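Local coordinates for protein inositol 2-dehydrogenase/D-chiro-inositol 3-dehydrogenase (Lactobacillus casei, PDB 4MIY) that oxidises myo-inositol and D-chiro-inositol to their keto forms, using NAD bound to a Rossmann fold as the hydride acceptor, at residues 16-19 against 20-24; 307-310 against 311-315; 162-165 against 166-170; 135-138 against 139-143. All blocks are in the same frame, centred on the assembly; numbering follows the deposited sequence.

Contact 1: 16-19 against 20-24; sequences AHID and RLTNV
The carbonyl oxygen Ile-18 O is gripped twice by one residue, by Thr-22 OG1 at 2.7 Å and by the backbone N of Thr-22, which arrive from opposite faces of the carbonyl plane. Both belong to helix 12-24, the helix of the Rossmann beta-alpha-beta unit that joins strands 3-8 and 28-34. Threonine suits a position beside the sheet, because its hydroxyl, set beside its own backbone N (chi1 -57°), turns back onto the preceding turn and is satisfied there. Ile-18 and Leu-21 meanwhile pack on Val-7 and Val-5 of strand 3-8.

On another side of the helix Arg-20 bends at its third torsion, bringing the guanidinium up to the imidazole of His-17. Arg-20 NE donates to His-17 ND1 at 3.1 Å. The acceptor lies in the guanidinium plane, but the donor sits tilted out of the ring plane, the two flat groups being 76° apart. One guanidinium face rests over Ala-16 O, 3.6 Å from Arg-20 CZ. The other ring nitrogen, His-17 NE2, is bonded to Glu-96, while Tyr-282 and Asn-283 of helix 279-294 pack on Arg-20. With a leucine at Arg-20, His-17 ND1 would probably lose its donor, leaving the imidazole held through Glu-96 and Phe-94 and probably freer to turn.

Toward the end of the helix the chain widens into a pi-type turn, Val-24 N reaching Asp-19 O weakly. There Asn-23 ND2 donates almost straight (174°) to Asp-19 OD1 at 2.8 Å, in its own amide plane and nearly along the C-O axis of the carboxylate.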
loop_
_atom_site.group_PDB
_atom_site.type_symbol
_atom_site.label_atom_id
_atom_site.label_comp_id
_atom_site.label_asym_id
_atom_site.label_seq_id
_atom_site.Cartn_x
_atom_site.Cartn_y
_atom_site.Cartn_z
ATOM N N ALA A 16 9.232 -29.214 17.483
ATOM C CA ALA A 16 9.538 -27.863 17.067
ATOM C C ALA A 16 10.074 -27.009 18.216
ATOM O O ALA A 16 10.924 -26.220 18.017
ATOM C CB ALA A 16 8.329 -27.226 16.440
ATOM N N HIS A 17 9.558 -27.223 19.406
ATOM C CA HIS A 17 10.119 -26.591 20.602
ATOM C C HIS A 17 11.516 -27.122 20.932
ATOM O O HIS A 17 12.364 -26.397 21.324
ATOM C CB HIS A 17 9.206 -26.745 21.787
ATOM C CG HIS A 17 8.071 -25.785 21.807
ATOM N ND1 HIS A 17 8.204 -24.486 21.403
ATOM C CD2 HIS A 17 6.799 -25.924 22.211
ATOM C CE1 HIS A 17 7.054 -23.874 21.531
ATOM N NE2 HIS A 17 6.185 -24.718 22.037
ATOM N N ILE A 18 11.719 -28.417 20.762
ATOM C CA ILE A 18 13.051 -28.975 20.909
ATOM C C ILE A 18 14.035 -28.375 19.944
ATOM O O ILE A 18 15.125 -28.053 20.296
ATOM C CB ILE A 18 13.046 -30.518 20.759
ATOM C CG1 ILE A 18 12.296 -31.135 21.918
ATOM C CG2 ILE A 18 14.452 -31.065 20.576
ATOM C CD1 ILE A 18 12.109 -32.620 21.785
ATOM N N ASP A 19 13.618 -28.251 18.700
ATOM C CA ASP A 19 14.421 -27.593 17.706
ATOM C C ASP A 19 14.775 -26.150 18.124
ATOM O O ASP A 19 15.876 -25.712 17.974
ATOM C CB ASP A 19 13.675 -27.593 16.369
ATOM C CG ASP A 19 14.485 -27.023 15.271
ATOM O OD1 ASP A 19 15.565 -27.526 15.055
ATOM O OD2 ASP A 19 14.051 -26.061 14.651
ATOM N N ARG A 20 13.787 -25.455 18.647
ATOM C CA ARG A 20 13.985 -24.113 19.155
ATOM C C ARG A 20 15.040 -24.079 20.245
ATOM O O ARG A 20 15.954 -23.315 20.182
ATOM C CB ARG A 20 12.657 -23.502 19.645
ATOM C CG ARG A 20 11.885 -22.795 18.537
ATOM C CD ARG A 20 10.623 -22.114 18.951
ATOM N NE ARG A 20 9.497 -23.006 19.044
ATOM C CZ ARG A 20 8.713 -23.351 18.038
ATOM N NH1 ARG A 20 8.899 -22.888 16.831
ATOM N NH2 ARG A 20 7.720 -24.145 18.262
ATOM N N LEU A 21 14.906 -24.966 21.207
ATOM C CA LEU A 21 15.790 -24.993 22.349
ATOM C C LEU A 21 17.178 -25.467 21.990
ATOM O O LEU A 21 18.116 -25.095 22.605
ATOM C CB LEU A 21 15.215 -25.838 23.458
ATOM C CG LEU A 21 13.898 -25.320 23.993
ATOM C CD1 LEU A 21 13.259 -26.361 24.745
ATOM C CD2 LEU A 21 14.062 -24.122 24.861
ATOM N N THR A 22 17.274 -26.258 20.944
ATOM C CA THR A 22 18.533 -26.895 20.577
ATOM C C THR A 22 19.306 -26.150 19.530
ATOM O O THR A 22 20.512 -26.064 19.561
ATOM C CB THR A 22 18.232 -28.310 20.047
ATOM O OG1 THR A 22 17.525 -29.016 21.060
ATOM C CG2 THR A 22 19.472 -29.046 19.710
ATOM N N ASN A 23 18.582 -25.644 18.565
ATOM C CA ASN A 23 19.205 -25.137 17.408
ATOM C C ASN A 23 19.063 -23.637 17.269
ATOM O O ASN A 23 19.954 -22.983 16.812
ATOM C CB ASN A 23 18.657 -25.870 16.200
ATOM C CG ASN A 23 19.091 -27.319 16.164
ATOM O OD1 ASN A 23 20.206 -27.618 16.474
ATOM N ND2 ASN A 23 18.201 -28.192 15.811
ATOM N N VAL A 24 17.937 -23.102 17.664
ATOM C CA VAL A 24 17.606 -21.725 17.319
ATOM C C VAL A 24 17.957 -20.706 18.407
ATOM O O VAL A 24 18.552 -19.707 18.136
ATOM C CB VAL A 24 16.124 -21.618 16.965
ATOM C CG1 VAL A 24 15.736 -20.199 16.584
ATOM C CG2 VAL A 24 15.759 -22.582 15.839
#

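Contact 2: 307-310 against 311-315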
loop_
_atom_site.group_PDB
_atom_site.type_symbol
_atom_site.label_atom_id
_atom_site.label_comp_id
_atom_site.label_asym_id
_atom_site.label_seq_id
_atom_site.Cartn_x
_atom_site.Cartn_y
_atom_site.Cartn_z
ATOM N N GLY A 307 -4.660 -18.534 30.905
ATOM C CA GLY A 307 -5.185 -19.796 30.472
ATOM C C GLY A 307 -6.599 -20.073 30.938
ATOM O O GLY A 307 -7.385 -20.616 30.222
ATOM N N TYR A 308 -6.891 -19.654 32.140
ATOM C CA TYR A 308 -8.207 -19.788 32.682
ATOM C C TYR A 308 -9.220 -18.894 31.986
ATOM O O TYR A 308 -10.286 -19.315 31.663
ATOM C CB TYR A 308 -8.125 -19.540 34.187
ATOM C CG TYR A 308 -9.380 -19.704 35.011
ATOM C CD1 TYR A 308 -10.147 -20.820 34.942
ATOM C CD2 TYR A 308 -9.753 -18.719 35.876
ATOM C CE1 TYR A 308 -11.266 -20.946 35.738
ATOM C CE2 TYR A 308 -10.819 -18.835 36.658
ATOM C CZ TYR A 308 -11.596 -19.937 36.580
ATOM O OH TYR A 308 -12.713 -19.999 37.385
ATOM N N ILE A 309 -8.854 -17.656 31.731
ATOM C CA ILE A 309 -9.702 -16.781 30.964
ATOM C C ILE A 309 -10.008 -17.395 29.610
ATOM O O ILE A 309 -11.112 -17.355 29.158
ATOM C CB ILE A 309 -9.055 -15.437 30.751
ATOM C CG1 ILE A 309 -8.932 -14.694 32.072
ATOM C CG2 ILE A 309 -9.853 -14.604 29.776
ATOM C CD1 ILE A 309 -7.964 -13.561 32.017
ATOM N N ALA A 310 -9.023 -17.982 28.994
ATOM C CA ALA A 310 -9.217 -18.516 27.681
ATOM C C ALA A 310 -10.123 -19.738 27.730
ATOM O O ALA A 310 -10.979 -19.879 26.916
ATOM C CB ALA A 310 -7.909 -18.856 27.054
ATOM N N ALA A 311 -9.913 -20.570 28.734
ATOM C CA ALA A 311 -10.745 -21.733 28.940
ATOM C C ALA A 311 -12.215 -21.415 29.166
ATOM O O ALA A 311 -13.053 -22.041 28.600
ATOM C CB ALA A 311 -10.198 -22.567 30.049
ATOM N N ILE A 312 -12.484 -20.408 29.970
ATOM C CA ILE A 312 -13.848 -19.971 30.241
ATOM C C ILE A 312 -14.503 -19.448 28.966
ATOM O O ILE A 312 -15.633 -19.735 28.668
ATOM C CB ILE A 312 -13.841 -18.881 31.298
ATOM C CG1 ILE A 312 -13.422 -19.454 32.647
ATOM C CG2 ILE A 312 -15.177 -18.212 31.418
ATOM C CD1 ILE A 312 -13.101 -18.431 33.605
ATOM N N THR A 313 -13.760 -18.641 28.237
ATOM C CA THR A 313 -14.277 -18.010 27.051
ATOM C C THR A 313 -14.516 -19.040 25.954
ATOM O O THR A 313 -15.490 -18.997 25.273
ATOM C CB THR A 313 -13.330 -16.904 26.612
ATOM O OG1 THR A 313 -13.198 -15.954 27.653
ATOM C CG2 THR A 313 -13.856 -16.210 25.406
ATOM N N ALA A 314 -13.613 -19.985 25.827
ATOM C CA ALA A 314 -13.765 -21.032 24.850
ATOM C C ALA A 314 -14.975 -21.906 25.135
ATOM O O ALA A 314 -15.659 -22.321 24.265
ATOM C CB ALA A 314 -12.532 -21.877 24.775
ATOM N N ALA A 315 -15.221 -22.144 26.390
ATOM C CA ALA A 315 -16.357 -22.939 26.756
ATOM C C ALA A 315 -17.663 -22.180 26.491
ATOM O O ALA A 315 -18.612 -22.749 26.046
ATOM C CB ALA A 315 -16.232 -23.323 28.183
#
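Tyr-308 and Ile-312, one turn apart on helix 304-323, meet with the methyl of one laid on the ring of the other. The helix belongs to the C-terminal alpha/beta domain of this Gfo/Idh/MocA-family enzyme. Ile-312 CD1 sits over the centre of the Tyr-308 ring, 3.7 Å from its centroid and only 11° off the ring normal, a CH-pi contact. The isoleucine gets there because CG1 lies beside its backbone N (chi1 -68°) and CD1 continues outward from it, back toward the earlier turn. Tyrosine offers a broad flat surface at this place: helix 103-113 packs on it through Ala-106, Lys-107 and Val-110, and Trp-305 meets the ring edge-to-face.

Ile-309 and Thr-313 run side by side, pointing the same way, on the side of the helix that faces helix 168-185 and strand 189-195. Further round the helix the small side chains of Ala-310 and Ala-311 let neighbouring helices come close: Ala-310 packs on Ile-175 of helix 168-185, Ala-311 on Ala-106 of helix 103-113. The threonine is apolar enough for this setting because its hydroxyl is spent on the helix itself: Thr-313 OG1 donates to Ile-309 O at 2.9 Å, and the same oxygen also takes Thr-313 N at 3.1 Å.

Contact 3: 162-165 against 166-170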
loop_
_atom_site.group_PDB
_atom_site.type_symbol
_atom_site.label_atom_id
_atom_site.label_comp_id
_atom_site.label_asym_id
_atom_site.label_seq_id
_atom_site.Cartn_x
_atom_site.Cartn_y
_atom_site.Cartn_z
ATOM N N SER A 162 -8.686 -33.539 7.853
ATOM C CA SER A 162 -9.850 -34.386 8.061
ATOM C C SER A 162 -10.375 -34.408 9.470
ATOM O O SER A 162 -11.541 -34.530 9.684
ATOM C CB SER A 162 -9.500 -35.823 7.661
ATOM O OG SER A 162 -8.971 -35.812 6.369
ATOM N N ASN A 163 -9.482 -34.265 10.416
ATOM C CA ASN A 163 -9.817 -34.361 11.790
ATOM C C ASN A 163 -10.308 -33.061 12.448
ATOM O O ASN A 163 -10.548 -33.034 13.616
ATOM C CB ASN A 163 -8.617 -34.925 12.521
ATOM C CG ASN A 163 -7.629 -33.885 12.861
ATOM O OD1 ASN A 163 -7.406 -32.975 12.126
ATOM N ND2 ASN A 163 -7.051 -34.006 14.026
ATOM N N TYR A 164 -10.455 -32.000 11.672
ATOM C CA TYR A 164 -10.802 -30.701 12.229
ATOM C C TYR A 164 -12.281 -30.555 12.440
ATOM O O TYR A 164 -13.027 -30.648 11.531
ATOM C CB TYR A 164 -10.284 -29.596 11.320
ATOM C CG TYR A 164 -10.328 -28.188 11.846
ATOM C CD1 TYR A 164 -11.487 -27.450 11.808
ATOM C CD2 TYR A 164 -9.190 -27.564 12.323
ATOM C CE1 TYR A 164 -11.517 -26.169 12.271
ATOM C CE2 TYR A 164 -9.225 -26.266 12.779
ATOM C CZ TYR A 164 -10.371 -25.578 12.736
ATOM O OH TYR A 164 -10.427 -24.293 13.168
ATOM N N SER A 165 -12.673 -30.269 13.661
ATOM C CA SER A 165 -14.073 -30.285 14.028
ATOM C C SER A 165 -14.624 -28.892 14.241
ATOM O O SER A 165 -13.887 -27.956 14.341
ATOM C CB SER A 165 -14.223 -31.058 15.333
ATOM O OG SER A 165 -13.633 -30.362 16.402
ATOM N N ASN A 166 -15.935 -28.786 14.328
ATOM C CA ASN A 166 -16.575 -27.526 14.607
ATOM C C ASN A 166 -16.044 -26.886 15.874
ATOM O O ASN A 166 -15.906 -25.713 15.943
ATOM C CB ASN A 166 -18.095 -27.663 14.690
ATOM C CG ASN A 166 -18.795 -26.365 14.489
ATOM O OD1 ASN A 166 -18.532 -25.687 13.531
ATOM N ND2 ASN A 166 -19.670 -26.008 15.388
ATOM N N GLU A 167 -15.769 -27.704 16.874
ATOM C CA GLU A 167 -15.311 -27.216 18.139
ATOM C C GLU A 167 -13.891 -26.668 18.053
ATOM O O GLU A 167 -13.546 -25.770 18.760
ATOM C CB GLU A 167 -15.437 -28.323 19.154
ATOM C CG GLU A 167 -16.900 -28.747 19.419
ATOM C CD GLU A 167 -17.595 -29.686 18.352
ATOM O OE1 GLU A 167 -16.980 -30.289 17.470
ATOM O OE2 GLU A 167 -18.821 -29.798 18.419
ATOM N N MET A 168 -13.096 -27.230 17.180
ATOM C CA MET A 168 -11.744 -26.771 16.963
ATOM C C MET A 168 -11.653 -25.386 16.347
ATOM O O MET A 168 -10.658 -24.740 16.471
ATOM C CB MET A 168 -10.978 -27.771 16.131
ATOM C CG MET A 168 -10.558 -28.978 16.946
ATOM S SD MET A 168 -10.224 -30.472 16.048
ATOM C CE MET A 168 -8.764 -30.060 15.208
ATOM N N ALA A 169 -12.722 -24.942 15.726
ATOM C CA ALA A 169 -12.778 -23.577 15.280
ATOM C C ALA A 169 -12.597 -22.646 16.446
ATOM O O ALA A 169 -12.077 -21.593 16.302
ATOM C CB ALA A 169 -14.083 -23.284 14.574
ATOM N N ILE A 170 -13.059 -23.071 17.607
ATOM C CA ILE A 170 -12.824 -22.333 18.837
ATOM C C ILE A 170 -11.482 -22.732 19.477
ATOM O O ILE A 170 -10.630 -21.931 19.652
ATOM C CB ILE A 170 -13.968 -22.531 19.871
ATOM C CG1 ILE A 170 -15.339 -22.263 19.280
ATOM C CG2 ILE A 170 -13.757 -21.682 21.104
ATOM C CD1 ILE A 170 -15.495 -20.986 18.578
#
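At Ser-165 the backbone is extended (phi -108°, psi 168°), and from Asn-166 onward it turns into helical angles, so the chain swings from Tyr-164 into helix 168-185. Ser-165 and Met-168 form a capping box at this helix start. Ser-165 OG, placed between its own backbone N and carbonyl carbon, accepts from Met-168 N at 3.3 Å. In return Ser-165 N donates weakly to Met-168 SD at 3.4 Å, the sulfur standing where a polar side chain would often be. Serine suits the cap because its short arm brings an acceptor to an amide of the first turn.

Met-168 also covers the Tyr-164 ring. Its CB lies over the ring centre, 4.0 Å from the centroid, in a CH-pi contact. The sulfur stands obliquely to the same ring, a Met-aromatic contact, and the bend at the third torsion (chi3 69°) folds the terminal methyl back so that CE comes within 3.8 Å of Tyr-164 CD2. The ring therefore bridges loop and helix, with its hydroxyl end against the backbone of Met-168 and Ala-169 and its hydroxyl bonded to Thr-173 OG1 one turn further on. Asn-166, buried, has its amide tied to His-209 N and Tyr-196 OH. Tyr-164 OH itself passes 3.2 Å from Ala-169 CA.

Contact 4: 135-138 against 139-143; sequences ALKE and KLDTG
The carboxylate of Asp-141 is met at its edge by Lys-137 and on one face by that residue's own carbonyl. Lys-137 NZ approaches the syn lone pair of Asp-141 OD2 at 2.8 Å, a salt bridge, while Lys-137 O lies directly over the carboxylate carbon, 3.3 Å from Asp-141 CG. The flat indole of Trp-183 is a second partner for the ammonium, through a cation-pi contact, and NZ also gives a weak bond to Leu-184 O.

Lysine fits because its chain is long enough to span a turn: CG stands anti to the backbone N (chi1 173°), the next two torsions are extended, and the chain then bends at the last one to bring NZ across to the aspartate. Such a charge may also offset the unfavourable placing of an acid near the carbonyl end of a helix. A methionine at Lys-137 would probably leave Asp-141 OD2 without its cation and deprive the Trp-183 ring of its charged neighbour.

Leu-136 and Leu-140 take the buried side, packing on Val-242 and Leu-249 of the mixed sheet, and Pro-258 of the second subunit rests on Ala-135, Leu-136 and Lys-139. Thr-142 OG1 donates to Lys-139 O at 2.7 Å in the carbonyl plane. Beyond it Gly-143 takes positive phi (88°), where a side chain would jam against Thr-142 O. The helix is amphipathic, its salt bridge set apart from its buried leucines, and it finishes as helix C-termini commonly do, with a glycine of positive phi first to leave helical angles.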
loop_
_atom_site.group_PDB
_atom_site.type_symbol
_atom_site.label_atom_id
_atom_site.label_comp_id
_atom_site.label_asym_id
_atom_site.label_seq_id
_atom_site.Cartn_x
_atom_site.Cartn_y
_atom_site.Cartn_z
ATOM N N ALA A 135 3.388 -4.192 18.295
ATOM C CA ALA A 135 3.568 -2.799 17.930
ATOM C C ALA A 135 2.248 -2.058 17.833
ATOM O O ALA A 135 2.165 -0.924 18.176
ATOM C CB ALA A 135 4.343 -2.671 16.648
ATOM N N LEU A 136 1.224 -2.733 17.386
ATOM C CA LEU A 136 -0.078 -2.128 17.367
ATOM C C LEU A 136 -0.596 -1.851 18.788
ATOM O O LEU A 136 -1.092 -0.810 19.046
ATOM C CB LEU A 136 -1.052 -2.969 16.536
ATOM C CG LEU A 136 -2.442 -2.399 16.277
ATOM C CD1 LEU A 136 -2.986 -2.951 15.033
ATOM C CD2 LEU A 136 -3.407 -2.671 17.399
ATOM N N LYS A 137 -0.494 -2.829 19.663
ATOM C CA LYS A 137 -0.889 -2.649 21.059
ATOM C C LYS A 137 -0.182 -1.465 21.690
ATOM O O LYS A 137 -0.774 -0.671 22.327
ATOM C CB LYS A 137 -0.645 -3.900 21.882
ATOM C CG LYS A 137 -0.907 -3.617 23.361
ATOM C CD LYS A 137 -0.705 -4.737 24.239
ATOM C CE LYS A 137 -0.995 -4.377 25.719
ATOM N NZ LYS A 137 -2.051 -3.400 25.968
ATOM N N GLU A 138 1.115 -1.377 21.484
ATOM C CA GLU A 138 1.870 -0.266 22.003
ATOM C C GLU A 138 1.433 1.069 21.486
ATOM O O GLU A 138 1.270 1.970 22.234
ATOM C CB GLU A 138 3.362 -0.499 21.786
ATOM C CG GLU A 138 3.877 -1.648 22.623
ATOM C CD GLU A 138 5.350 -1.910 22.411
ATOM O OE1 GLU A 138 6.033 -0.984 21.958
ATOM O OE2 GLU A 138 5.806 -3.035 22.687
ATOM N N LYS A 139 1.181 1.180 20.194
ATOM C CA LYS A 139 0.645 2.393 19.643
ATOM C C LYS A 139 -0.721 2.745 20.215
ATOM O O LYS A 139 -0.973 3.865 20.496
ATOM C CB LYS A 139 0.592 2.301 18.118
ATOM C CG LYS A 139 0.429 3.586 17.363
ATOM C CD LYS A 139 1.594 4.485 17.528
ATOM C CE LYS A 139 1.569 5.597 16.557
ATOM N NZ LYS A 139 2.496 6.660 16.967
ATOM N N LEU A 140 -1.585 1.767 20.359
ATOM C CA LEU A 140 -2.895 1.973 20.931
ATOM C C LEU A 140 -2.784 2.555 22.349
ATOM O O LEU A 140 -3.447 3.480 22.685
ATOM C CB LEU A 140 -3.644 0.656 20.964
ATOM C CG LEU A 140 -4.995 0.669 21.665
ATOM C CD1 LEU A 140 -5.925 1.582 20.945
ATOM C CD2 LEU A 140 -5.559 -0.715 21.764
ATOM N N ASP A 141 -1.840 2.045 23.099
ATOM C CA ASP A 141 -1.658 2.451 24.473
ATOM C C ASP A 141 -1.107 3.862 24.645
ATOM O O ASP A 141 -1.160 4.401 25.717
ATOM C CB ASP A 141 -0.801 1.436 25.212
ATOM C CG ASP A 141 -1.510 0.121 25.452
ATOM O OD1 ASP A 141 -2.725 0.065 25.294
ATOM O OD2 ASP A 141 -0.845 -0.836 25.797
ATOM N N THR A 142 -0.574 4.461 23.593
ATOM C CA THR A 142 -0.189 5.864 23.642
ATOM C C THR A 142 -1.361 6.834 23.737
ATOM O O THR A 142 -1.182 7.980 24.032
ATOM C CB THR A 142 0.664 6.289 22.443
ATOM O OG1 THR A 142 -0.111 6.257 21.247
ATOM C CG2 THR A 142 1.849 5.395 22.299
ATOM N N GLY A 143 -2.538 6.349 23.403
ATOM C CA GLY A 143 -3.710 7.189 23.367
ATOM C C GLY A 143 -4.001 7.922 22.075
ATOM O O GLY A 143 -4.939 8.657 22.003
#

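Contacts 1, 2 and 4 lie along single helices, whereas contact 3 spans the passage from a loop into one. Contact 1, partly buried in the Rossmann part, relies on polar side-chain pairs, His-17 with Arg-20 and Asp-19 with Asn-23; its centre is 28 Å from that of contact 2. Contact 2, nearest the chain's centre, has no exposed residue and relies on apolar and CH-pi packing. Contacts 2 and 3 touch, Ile-170 CG2 lying 3.7 Å from Ala-314 O, so helices 304-323 and 168-185 meet there. Contact 4, the farthest from the chain's centre, carries the salt bridge and touches a second subunit. Contact 3 opens a helix with serine capping; contact 4 closes one with glycine.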